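Local coordinates for phosphatidylinositol 4,5-bisphosphate-binding protein SLM1 (Saccharomyces cerevisiae, PDB 4A6H) that binds phosphatidylinositol 4,5-bisphosphate through this PH domain and, together with SLM2, acts as an effector of TORC2 and calcineurin signalling in actin polarization, at residues Pro31-Glu36 with Ser51-Glu56; Glu56-Glu61 with Val81-Gln86; Asp77-Leu82 with Val97-Ser102. All blocks are in the same frame, centred on the assembly; numbering follows the deposited sequence.

Interaction 1: Pro31-Glu36 with Ser51-Glu56. With PO4 (phosphate ion), chain F.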
loop_
_atom_site.group_PDB
_atom_site.type_symbol
_atom_site.label_atom_id
_atom_site.label_comp_id
_atom_site.label_asym_id
_atom_site.label_seq_id
_atom_site.Cartn_x
_atom_site.Cartn_y
_atom_site.Cartn_z
ATOM N N PRO A 31 1.562 -2.800 2.858
ATOM C CA PRO A 31 0.291 -3.386 2.410
ATOM C C PRO A 31 0.345 -4.895 2.137
ATOM O O PRO A 31 -0.712 -5.522 2.055
ATOM C CB PRO A 31 -0.002 -2.615 1.118
ATOM C CG PRO A 31 0.659 -1.299 1.320
ATOM C CD PRO A 31 1.937 -1.614 2.071
ATOM N N ASN A 32 1.540 -5.468 2.004
ATOM C CA ASN A 32 1.681 -6.873 1.629
ATOM C C ASN A 32 2.110 -7.787 2.767
ATOM O O ASN A 32 1.731 -8.952 2.806
ATOM C CB ASN A 32 2.685 -7.023 0.480
ATOM C CG ASN A 32 2.258 -6.296 -0.773
ATOM O OD1 ASN A 32 1.137 -6.467 -1.247
ATOM N ND2 ASN A 32 3.150 -5.485 -1.321
ATOM N N PHE A 33 2.915 -7.264 3.692
ATOM C CA PHE A 33 3.553 -8.098 4.703
ATOM C C PHE A 33 3.631 -7.414 6.045
ATOM O O PHE A 33 3.675 -6.179 6.128
ATOM C CB PHE A 33 5.016 -8.393 4.315
ATOM C CG PHE A 33 5.178 -9.361 3.173
ATOM C CD1 PHE A 33 5.051 -10.733 3.373
ATOM C CD2 PHE A 33 5.490 -8.902 1.914
ATOM C CE1 PHE A 33 5.212 -11.627 2.321
ATOM C CE2 PHE A 33 5.646 -9.782 0.857
ATOM C CZ PHE A 33 5.510 -11.149 1.064
ATOM N N LEU A 34 3.647 -8.231 7.097
ATOM C CA LEU A 34 4.208 -7.802 8.363
ATOM C C LEU A 34 5.629 -8.372 8.399
ATOM O O LEU A 34 5.813 -9.600 8.464
ATOM C CB LEU A 34 3.352 -8.317 9.525
ATOM C CG LEU A 34 3.901 -7.970 10.909
ATOM C CD1 LEU A 34 3.866 -6.473 11.127
ATOM C CD2 LEU A 34 3.118 -8.703 11.985
ATOM N N HIS A 35 6.630 -7.491 8.291
ATOM C CA HIS A 35 8.021 -7.902 8.343
ATOM C C HIS A 35 8.569 -7.742 9.737
ATOM O O HIS A 35 8.233 -6.783 10.435
ATOM C CB HIS A 35 8.905 -7.020 7.450
ATOM C CG HIS A 35 8.528 -7.020 6.002
ATOM N ND1 HIS A 35 8.785 -8.081 5.164
ATOM C CD2 HIS A 35 7.954 -6.061 5.233
ATOM C CE1 HIS A 35 8.370 -7.787 3.946
ATOM N NE2 HIS A 35 7.872 -6.563 3.957
ATOM N N GLU A 36 9.410 -8.686 10.135
ATOM C CA GLU A 36 10.226 -8.539 11.342
ATOM C C GLU A 36 11.681 -8.361 10.965
ATOM O O GLU A 36 12.194 -9.085 10.111
ATOM C CB GLU A 36 10.123 -9.777 12.234
ATOM C CG GLU A 36 10.927 -9.624 13.534
ATOM C CD GLU A 36 11.020 -10.914 14.337
ATOM O OE1 GLU A 36 10.578 -11.967 13.835
ATOM O OE2 GLU A 36 11.514 -10.861 15.486
ATOM N N SER A 51 8.826 -12.609 6.948
ATOM C CA SER A 51 7.837 -11.773 6.291
ATOM C C SER A 51 6.527 -12.543 6.249
ATOM O O SER A 51 6.420 -13.575 5.568
ATOM C CB SER A 51 8.287 -11.403 4.872
ATOM O OG SER A 51 9.526 -10.713 4.898
ATOM N N LEU A 52 5.540 -12.040 6.978
ATOM C CA LEU A 52 4.244 -12.695 7.101
ATOM C C LEU A 52 3.262 -12.116 6.096
ATOM O O LEU A 52 2.873 -10.951 6.200
ATOM C CB LEU A 52 3.682 -12.476 8.507
ATOM C CG LEU A 52 4.399 -13.164 9.658
ATOM C CD1 LEU A 52 4.043 -12.504 10.985
ATOM C CD2 LEU A 52 4.066 -14.637 9.693
ATOM N N ALA A 53 2.841 -12.933 5.133
ATOM C CA ALA A 53 1.944 -12.467 4.079
ATOM C C ALA A 53 0.553 -12.150 4.622
ATOM O O ALA A 53 -0.113 -13.029 5.148
ATOM C CB ALA A 53 1.847 -13.518 2.998
ATOM N N LEU A 54 0.111 -10.907 4.463
ATOM C CA LEU A 54 -1.149 -10.469 5.036
ATOM C C LEU A 54 -2.343 -11.131 4.346
ATOM O O LEU A 54 -3.398 -11.266 4.952
ATOM C CB LEU A 54 -1.274 -8.950 4.956
ATOM C CG LEU A 54 -0.217 -8.176 5.730
ATOM C CD1 LEU A 54 -0.464 -6.681 5.585
ATOM C CD2 LEU A 54 -0.223 -8.616 7.179
ATOM N N SER A 55 -2.148 -11.558 3.102
ATOM C CA SER A 55 -3.217 -12.168 2.313
ATOM C C SER A 55 -3.718 -13.437 2.976
ATOM O O SER A 55 -4.832 -13.887 2.707
ATOM C CB SER A 55 -2.702 -12.505 0.915
ATOM O OG SER A 55 -1.678 -13.480 0.976
ATOM N N GLU A 56 -2.897 -14.031 3.835
ATOM C CA GLU A 56 -3.293 -15.276 4.476
ATOM C C GLU A 56 -3.220 -15.228 5.994
ATOM O O GLU A 56 -3.093 -16.263 6.646
ATOM C CB GLU A 56 -2.510 -16.470 3.919
ATOM C CG GLU A 56 -2.726 -16.725 2.422
ATOM C CD GLU A 56 -4.184 -16.968 2.048
ATOM O OE1 GLU A 56 -4.977 -17.397 2.914
ATOM O OE2 GLU A 56 -4.533 -16.727 0.872
HETATM P P PO4 F . 6.524 -5.153 0.529
HETATM O O1 PO4 F . 6.372 -5.733 1.909
HETATM O O2 PO4 F . 7.386 -3.933 0.577
HETATM O O3 PO4 F . 7.212 -6.144 -0.371
HETATM O O4 PO4 F . 5.168 -4.777 0.005
HETATM O O HOH W 1 -0.043 -10.521 1.215
#
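Leu34 and Leu52 form the hydrogen-bonded pair of two short antiparallel strands whose directions differ by 165°. Leu34 N donates to Leu52 O over 3.0 Å, and Leu52 N returns a bond of 2.9 Å to Leu34 O. A third backbone bond, Leu54 N to Asn32 O at 3.0 Å, is almost straight (178° at the hydrogen) and lies past the strand, where residues 54-55 form a short 3-10 segment. Asn32 O also accepts from a water that is itself bonded to Ser55 N, so this carbonyl is gripped twice.

Polar side chains meet at the non-hydrogen-bonded pair His35-Ser51. Ser51 OG sits at the edge of the imidazole, in its plane, 2.7 Å from His35 ND1. On the other nitrogen, His35 NE2 donates to phosphate O1, also at 2.7 Å; held at both nitrogens, the ring has its rotation fixed. Asn32 ND2 donates to phosphate O4. Thr30 of this chain also bonds the phosphate, which is probably from the crystallisation liquor, as do Asn32 ND2, His35 NE2 and Thr30 OG1 of the second subunit, which places it between the two subunits.

Apolar contacts divide between the two faces. With CG beside the backbone N (chi1 -72°), the Phe33 ring lies across residues 51-53, CD1 reaching Ser51 CB at 3.6 Å and CE1 reaching Ala53 CB at 3.9 Å, while Phe33 CB rests over the rim of one His35 face. On the opposite face Leu34 and Leu52 run side by side, CD2 of Leu34 4.0 Å from CD1 of Leu52.

Within the PH fold, strand 50-53 is the sheet's outermost on this side and strand 33-37 leads inward to strand 21-29. Helix 103-116 covers the leucine face, Trp109 touching Leu34, and Leu113 and Leu116 touching Leu54.

Interaction 2: Glu56-Glu61 with Val81-Gln86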
loop_
_atom_site.group_PDB
_atom_site.type_symbol
_atom_site.label_atom_id
_atom_site.label_comp_id
_atom_site.label_asym_id
_atom_site.label_seq_id
_atom_site.Cartn_x
_atom_site.Cartn_y
_atom_site.Cartn_z
ATOM N N GLU A 56 -2.897 -14.031 3.835
ATOM C CA GLU A 56 -3.293 -15.276 4.476
ATOM C C GLU A 56 -3.220 -15.228 5.994
ATOM O O GLU A 56 -3.093 -16.263 6.646
ATOM C CB GLU A 56 -2.510 -16.470 3.919
ATOM C CG GLU A 56 -2.726 -16.725 2.422
ATOM C CD GLU A 56 -4.184 -16.968 2.048
ATOM O OE1 GLU A 56 -4.977 -17.397 2.914
ATOM O OE2 GLU A 56 -4.533 -16.727 0.872
ATOM N N CYS A 57 -3.317 -14.021 6.548
ATOM C CA CYS A 57 -3.410 -13.836 7.991
ATOM C C CYS A 57 -4.640 -13.032 8.349
ATOM O O CYS A 57 -5.159 -12.269 7.537
ATOM C CB CYS A 57 -2.176 -13.106 8.529
ATOM S SG CYS A 57 -0.637 -14.025 8.351
ATOM N N THR A 58 -5.107 -13.215 9.576
ATOM C CA THR A 58 -6.145 -12.366 10.144
ATOM C C THR A 58 -5.778 -11.996 11.575
ATOM O O THR A 58 -4.929 -12.640 12.191
ATOM C CB THR A 58 -7.525 -13.057 10.165
ATOM O OG1 THR A 58 -7.455 -14.279 10.915
ATOM C CG2 THR A 58 -8.007 -13.350 8.752
ATOM N N VAL A 59 -6.393 -10.942 12.103
ATOM C CA VAL A 59 -6.274 -10.658 13.525
ATOM C C VAL A 59 -7.607 -10.952 14.177
ATOM O O VAL A 59 -8.664 -10.503 13.716
ATOM C CB VAL A 59 -5.776 -9.223 13.836
ATOM C CG1 VAL A 59 -4.290 -9.092 13.459
ATOM C CG2 VAL A 59 -6.623 -8.174 13.125
ATOM N N THR A 60 -7.564 -11.741 15.239
ATOM C CA THR A 60 -8.788 -12.292 15.780
ATOM C C THR A 60 -9.149 -11.613 17.095
ATOM O O THR A 60 -10.095 -10.826 17.157
ATOM C CB THR A 60 -8.684 -13.816 15.920
ATOM O OG1 THR A 60 -7.494 -14.150 16.641
ATOM C CG2 THR A 60 -8.613 -14.467 14.540
ATOM N N GLU A 61 -8.399 -11.898 18.145
ATOM C CA GLU A 61 -8.711 -11.307 19.431
ATOM C C GLU A 61 -7.631 -10.363 19.922
ATOM O O GLU A 61 -6.492 -10.367 19.424
ATOM C CB GLU A 61 -9.007 -12.380 20.481
ATOM C CG GLU A 61 -8.003 -13.494 20.530
ATOM C CD GLU A 61 -8.318 -14.523 21.598
ATOM O OE1 GLU A 61 -8.876 -14.156 22.655
ATOM O OE2 GLU A 61 -7.997 -15.706 21.378
ATOM N N VAL A 81 -3.827 -11.356 18.799
ATOM C CA VAL A 81 -3.580 -12.630 18.143
ATOM C C VAL A 81 -3.636 -12.489 16.634
ATOM O O VAL A 81 -4.582 -11.907 16.081
ATOM C CB VAL A 81 -4.628 -13.672 18.569
ATOM C CG1 VAL A 81 -4.374 -14.997 17.865
ATOM C CG2 VAL A 81 -4.635 -13.821 20.089
ATOM N N LEU A 82 -2.611 -13.027 15.981
ATOM C CA LEU A 82 -2.531 -13.120 14.529
ATOM C C LEU A 82 -2.745 -14.581 14.160
ATOM O O LEU A 82 -2.027 -15.459 14.636
ATOM C CB LEU A 82 -1.169 -12.615 14.032
ATOM C CG LEU A 82 -0.961 -12.510 12.524
ATOM C CD1 LEU A 82 -1.902 -11.474 11.931
ATOM C CD2 LEU A 82 0.482 -12.140 12.236
ATOM N N HIS A 83 -3.744 -14.834 13.315
ATOM C CA HIS A 83 -4.144 -16.188 12.937
ATOM C C HIS A 83 -3.724 -16.503 11.505
ATOM O O HIS A 83 -3.889 -15.669 10.622
ATOM C CB HIS A 83 -5.668 -16.301 13.040
ATOM C CG HIS A 83 -6.216 -17.626 12.609
ATOM N ND1 HIS A 83 -6.197 -18.737 13.425
ATOM C CD2 HIS A 83 -6.831 -18.009 11.464
ATOM C CE1 HIS A 83 -6.762 -19.752 12.796
ATOM N NE2 HIS A 83 -7.159 -19.336 11.606
ATOM N N ALA A 84 -3.182 -17.698 11.273
ATOM C CA ALA A 84 -2.800 -18.112 9.921
ATOM C C ALA A 84 -3.905 -18.894 9.216
ATOM O O ALA A 84 -4.424 -19.881 9.745
ATOM C CB ALA A 84 -1.517 -18.933 9.957
ATOM N N LYS A 85 -4.242 -18.465 8.005
ATOM C CA LYS A 85 -5.286 -19.113 7.216
ATOM C C LYS A 85 -4.679 -20.170 6.310
ATOM O O LYS A 85 -5.392 -20.997 5.738
ATOM C CB LYS A 85 -6.039 -18.080 6.378
ATOM C CG LYS A 85 -6.912 -17.146 7.210
ATOM C CD LYS A 85 -7.829 -16.290 6.343
ATOM C CE LYS A 85 -7.045 -15.316 5.476
ATOM N NZ LYS A 85 -7.940 -14.316 4.817
ATOM N N GLN A 86 -3.357 -20.140 6.184
ATOM C CA GLN A 86 -2.658 -21.043 5.292
ATOM C C GLN A 86 -1.266 -21.342 5.825
ATOM O O GLN A 86 -0.717 -20.571 6.615
ATOM C CB GLN A 86 -2.559 -20.424 3.894
ATOM C CG GLN A 86 -2.103 -21.399 2.837
ATOM C CD GLN A 86 -2.886 -22.694 2.897
ATOM O OE1 GLN A 86 -2.426 -23.685 3.468
ATOM N NE2 GLN A 86 -4.084 -22.689 2.321
HETATM O O HOH W 2 -6.313 -11.866 4.902
#
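Thr58 and His83 project together, flank against flank, from one face of an antiparallel strand pair, 57-62 with 79-84, that forms one edge of the PH domain's beta sheet. A chi1 of 58° swings Thr58 OG1 toward the partner strand, 3.4 Å from His83 CB and at the edge of the imidazole, near its plane. The ring's strongest polar partner is elsewhere: ND1 bonds to Asn95. Beneath the two side chains, their backbones exchange a pair of hydrogen bonds, the shorter being His83 N to Thr58 O at 2.7 Å.

The other face, carrying Cys57, Val59, Leu82 and Ala84, is apolar. Leu82 has CG anti to its nitrogen (chi1 -174°), which leans CD1 across to the partner strand, where it wedges between Val59 CG1 at 3.7 Å and Cys57 CB at 3.8 Å. Phe110 and Leu113 of helix 103-116 pack against Val59 on this side.

Toward the far end Val81 faces two residues rather than one. Its oxygen accepts from Thr60 N, whereas its nitrogen donates to Glu61 O at 2.9 Å; with Thr60 psi at -72°, this is a beta bulge. The valine's two methyls are divided between the doubled residues, CG1 3.5 Å from Thr60 OG1 and CG2 3.4 Å from Glu61 CG.

At the opposite end Glu56 runs alongside Gln86, whose OE1 is taken by Arg92, and lies about at a right angle to Lys85. The charged atoms of Glu56 and Lys85 do not touch. Lys85 instead bends over the partner strand, laying CD and CE beside Thr58 CG2, and its NZ donates over 2.9 Å to a water that is also bonded to Cys57 O.

Interaction 3: Asp77-Leu82 with Val97-Ser102. With I4D (D-myo-inositol-4-phosphate), chain G.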
loop_
_atom_site.group_PDB
_atom_site.type_symbol
_atom_site.label_atom_id
_atom_site.label_comp_id
_atom_site.label_asym_id
_atom_site.label_seq_id
_atom_site.Cartn_x
_atom_site.Cartn_y
_atom_site.Cartn_z
ATOM N N ASP A 77 -2.366 -5.657 29.176
ATOM C CA ASP A 77 -3.581 -5.476 28.380
ATOM C C ASP A 77 -3.241 -4.979 26.968
ATOM O O ASP A 77 -3.997 -4.216 26.360
ATOM C CB ASP A 77 -4.527 -4.479 29.063
ATOM C CG ASP A 77 -3.905 -3.104 29.217
ATOM O OD1 ASP A 77 -2.673 -2.985 29.043
ATOM O OD2 ASP A 77 -4.654 -2.145 29.517
ATOM N N ALA A 78 -2.104 -5.434 26.448
ATOM C CA ALA A 78 -1.556 -4.898 25.212
ATOM C C ALA A 78 -1.234 -6.009 24.230
ATOM O O ALA A 78 -0.295 -5.892 23.424
ATOM C CB ALA A 78 -0.303 -4.088 25.512
ATOM N N LYS A 79 -2.038 -7.071 24.261
ATOM C CA LYS A 79 -1.786 -8.245 23.422
ATOM C C LYS A 79 -2.817 -8.411 22.316
ATOM O O LYS A 79 -3.969 -7.987 22.460
ATOM C CB LYS A 79 -1.775 -9.509 24.288
ATOM C CG LYS A 79 -0.581 -9.608 25.215
ATOM C CD LYS A 79 -0.714 -10.769 26.187
ATOM C CE LYS A 79 -1.327 -10.270 27.484
ATOM N NZ LYS A 79 -1.452 -11.321 28.525
ATOM N N PHE A 80 -2.402 -9.027 21.210
ATOM C CA PHE A 80 -3.327 -9.424 20.158
ATOM C C PHE A 80 -2.894 -10.725 19.506
ATOM O O PHE A 80 -1.745 -11.153 19.648
ATOM C CB PHE A 80 -3.550 -8.307 19.117
ATOM C CG PHE A 80 -2.361 -8.033 18.223
ATOM C CD1 PHE A 80 -1.366 -7.151 18.615
ATOM C CD2 PHE A 80 -2.261 -8.638 16.977
ATOM C CE1 PHE A 80 -0.272 -6.891 17.781
ATOM C CE2 PHE A 80 -1.177 -8.385 16.144
ATOM C CZ PHE A 80 -0.185 -7.508 16.552
ATOM N N VAL A 81 -3.827 -11.356 18.799
ATOM C CA VAL A 81 -3.580 -12.630 18.143
ATOM C C VAL A 81 -3.636 -12.489 16.634
ATOM O O VAL A 81 -4.582 -11.907 16.081
ATOM C CB VAL A 81 -4.628 -13.672 18.569
ATOM C CG1 VAL A 81 -4.374 -14.997 17.865
ATOM C CG2 VAL A 81 -4.635 -13.821 20.089
ATOM N N LEU A 82 -2.611 -13.027 15.981
ATOM C CA LEU A 82 -2.531 -13.120 14.529
ATOM C C LEU A 82 -2.745 -14.581 14.160
ATOM O O LEU A 82 -2.027 -15.459 14.636
ATOM C CB LEU A 82 -1.169 -12.615 14.032
ATOM C CG LEU A 82 -0.961 -12.510 12.524
ATOM C CD1 LEU A 82 -1.902 -11.474 11.931
ATOM C CD2 LEU A 82 0.482 -12.140 12.236
ATOM N N VAL A 97 0.908 -14.785 19.217
ATOM C CA VAL A 97 0.485 -13.753 20.145
ATOM C C VAL A 97 1.549 -12.671 20.193
ATOM O O VAL A 97 2.735 -12.972 20.381
ATOM C CB VAL A 97 0.246 -14.330 21.547
ATOM C CG1 VAL A 97 -0.099 -13.216 22.527
ATOM C CG2 VAL A 97 -0.877 -15.370 21.507
ATOM N N PHE A 98 1.122 -11.426 19.984
ATOM C CA PHE A 98 1.997 -10.272 20.028
ATOM C C PHE A 98 1.662 -9.373 21.195
ATOM O O PHE A 98 0.507 -9.263 21.598
ATOM C CB PHE A 98 1.889 -9.466 18.730
ATOM C CG PHE A 98 2.456 -10.173 17.531
ATOM C CD1 PHE A 98 1.660 -11.007 16.773
ATOM C CD2 PHE A 98 3.788 -10.009 17.166
ATOM C CE1 PHE A 98 2.178 -11.663 15.668
ATOM C CE2 PHE A 98 4.305 -10.662 16.063
ATOM C CZ PHE A 98 3.502 -11.487 15.311
ATOM N N LYS A 99 2.683 -8.725 21.734
ATOM C CA LYS A 99 2.499 -7.823 22.851
ATOM C C LYS A 99 3.156 -6.479 22.550
ATOM O O LYS A 99 4.342 -6.415 22.234
ATOM C CB LYS A 99 3.070 -8.436 24.133
ATOM C CG LYS A 99 2.941 -7.538 25.362
ATOM C CD LYS A 99 3.307 -8.266 26.654
ATOM C CE LYS A 99 4.779 -8.590 26.727
ATOM N NZ LYS A 99 5.134 -9.085 28.091
ATOM N N ALA A 100 2.380 -5.402 22.666
ATOM C CA ALA A 100 2.903 -4.064 22.439
ATOM C C ALA A 100 3.163 -3.398 23.782
ATOM O O ALA A 100 2.990 -4.011 24.842
ATOM C CB ALA A 100 1.934 -3.235 21.604
ATOM N N ASP A 101 3.550 -2.129 23.732
ATOM C CA ASP A 101 3.904 -1.384 24.939
ATOM C C ASP A 101 2.699 -0.971 25.790
ATOM O O ASP A 101 2.814 -0.809 27.004
ATOM C CB ASP A 101 4.696 -0.136 24.548
ATOM C CG ASP A 101 5.351 -0.265 23.179
ATOM O OD1 ASP A 101 4.622 -0.320 22.160
ATOM O OD2 ASP A 101 6.597 -0.315 23.122
ATOM N N SER A 102 1.551 -0.797 25.147
ATOM C CA SER A 102 0.354 -0.302 25.818
ATOM C C SER A 102 -0.887 -0.757 25.071
ATOM O O SER A 102 -0.806 -1.192 23.924
ATOM C CB SER A 102 0.366 1.225 25.850
ATOM O OG SER A 102 0.280 1.753 24.534
HETATM O O5 I4D G . 1.695 -14.911 27.804
HETATM C C5 I4D G . 2.360 -14.108 28.928
HETATM C C6 I4D G . 1.739 -12.667 29.041
HETATM O O6 I4D G . 0.348 -12.578 28.963
HETATM C C4 I4D G . 3.777 -14.651 29.509
HETATM O O4 I4D G . 4.109 -16.047 29.508
HETATM P P4 I4D G . 5.022 -16.820 28.552
HETATM O O43 I4D G . 6.025 -15.983 27.851
HETATM O O42 I4D G . 4.243 -17.534 27.543
HETATM O O41 I4D G . 5.677 -17.862 29.353
HETATM C C3 I4D G . 4.177 -13.867 30.708
HETATM O O3 I4D G . 5.570 -14.013 30.890
HETATM C C2 I4D G . 3.819 -12.382 30.567
HETATM O O2 I4D G . 4.885 -11.487 30.360
HETATM C C1 I4D G . 2.446 -11.795 30.049
HETATM O O1 I4D G . 2.222 -10.356 30.129
#
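Ala78 O accepts the shortest hydrogen bond between segments 77-82 and 97-102, just beyond the paired strands, from Ala100 N at 2.8 Å and nearly straight (174° at the hydrogen). Phe80 and Phe98 form the hydrogen-bonded pair next to it: Phe80 N reaches Phe98 O at 2.9 Å, and Phe98 N reaches Phe80 O at the same 2.9 Å.

On one face Lys79 and Lys99 run side by side, Lys79 CG 4.0 Å from Lys99 CB, and both chains bend at chi3 as they enter the inositol-4-phosphate pocket. Lys99 NZ gives inositol O2 a weak bond of 3.3 Å; the modelled approach of Lys79 to the inositol is too short to be trusted. Arg15, Lys20, Ser21, Tyr22 and Ser76 complete the pocket, Tyr22 also offering its ring to Lys99 as a cation-pi partner. The location of this pocket, beside the turn between strands 8-16 and 21-29 and the loop before strand 79-84, is consistent with the non-canonical ligand site of PH domains.

The opposite face is aromatic. Phe98 CB stands over the Phe80 ring, 3.8 Å from its centroid, a CH-pi contact. The two ring planes are only 17° apart, yet with centroids separated by 5.3 Å they barely overlap. Farther out, Leu82 CB meets the edge of the Phe98 ring at CE1, 3.8 Å away.

This hairpin lies between strands 8-16 and 57-62. Phe98 packs on Leu12 and meets Tyr27 edge to face, Phe80 reaches Met106 and Leu113 of helix 103-116, and Ser102, at the N-cap of that helix, accepts from Ser105 N through its OG.

In the fold
From the N terminus, interaction 1 closes first, joining strands 33-37 and 50-53 across the connection 38-49. Glu56, its last residue, also opens interaction 2, which spans the partly unmodelled loop before strand 79-84. Interaction 3 begins on that same strand, sharing Val81 and Leu82 with interaction 2, and closes the hairpin to strand 95-99 just ahead of helix 103-116. None nests in another: interaction 1 is in series with the rest, and interaction 3 begins on the strand where interaction 2 ends. Strand 79-84 thus has a neighbour on each side, whereas interactions 1 and 2 lie at the two ends of the strand order. Leu52 CD1 and Leu82 CD2, 3.8 Å apart, bring those ends together across the domain's interior.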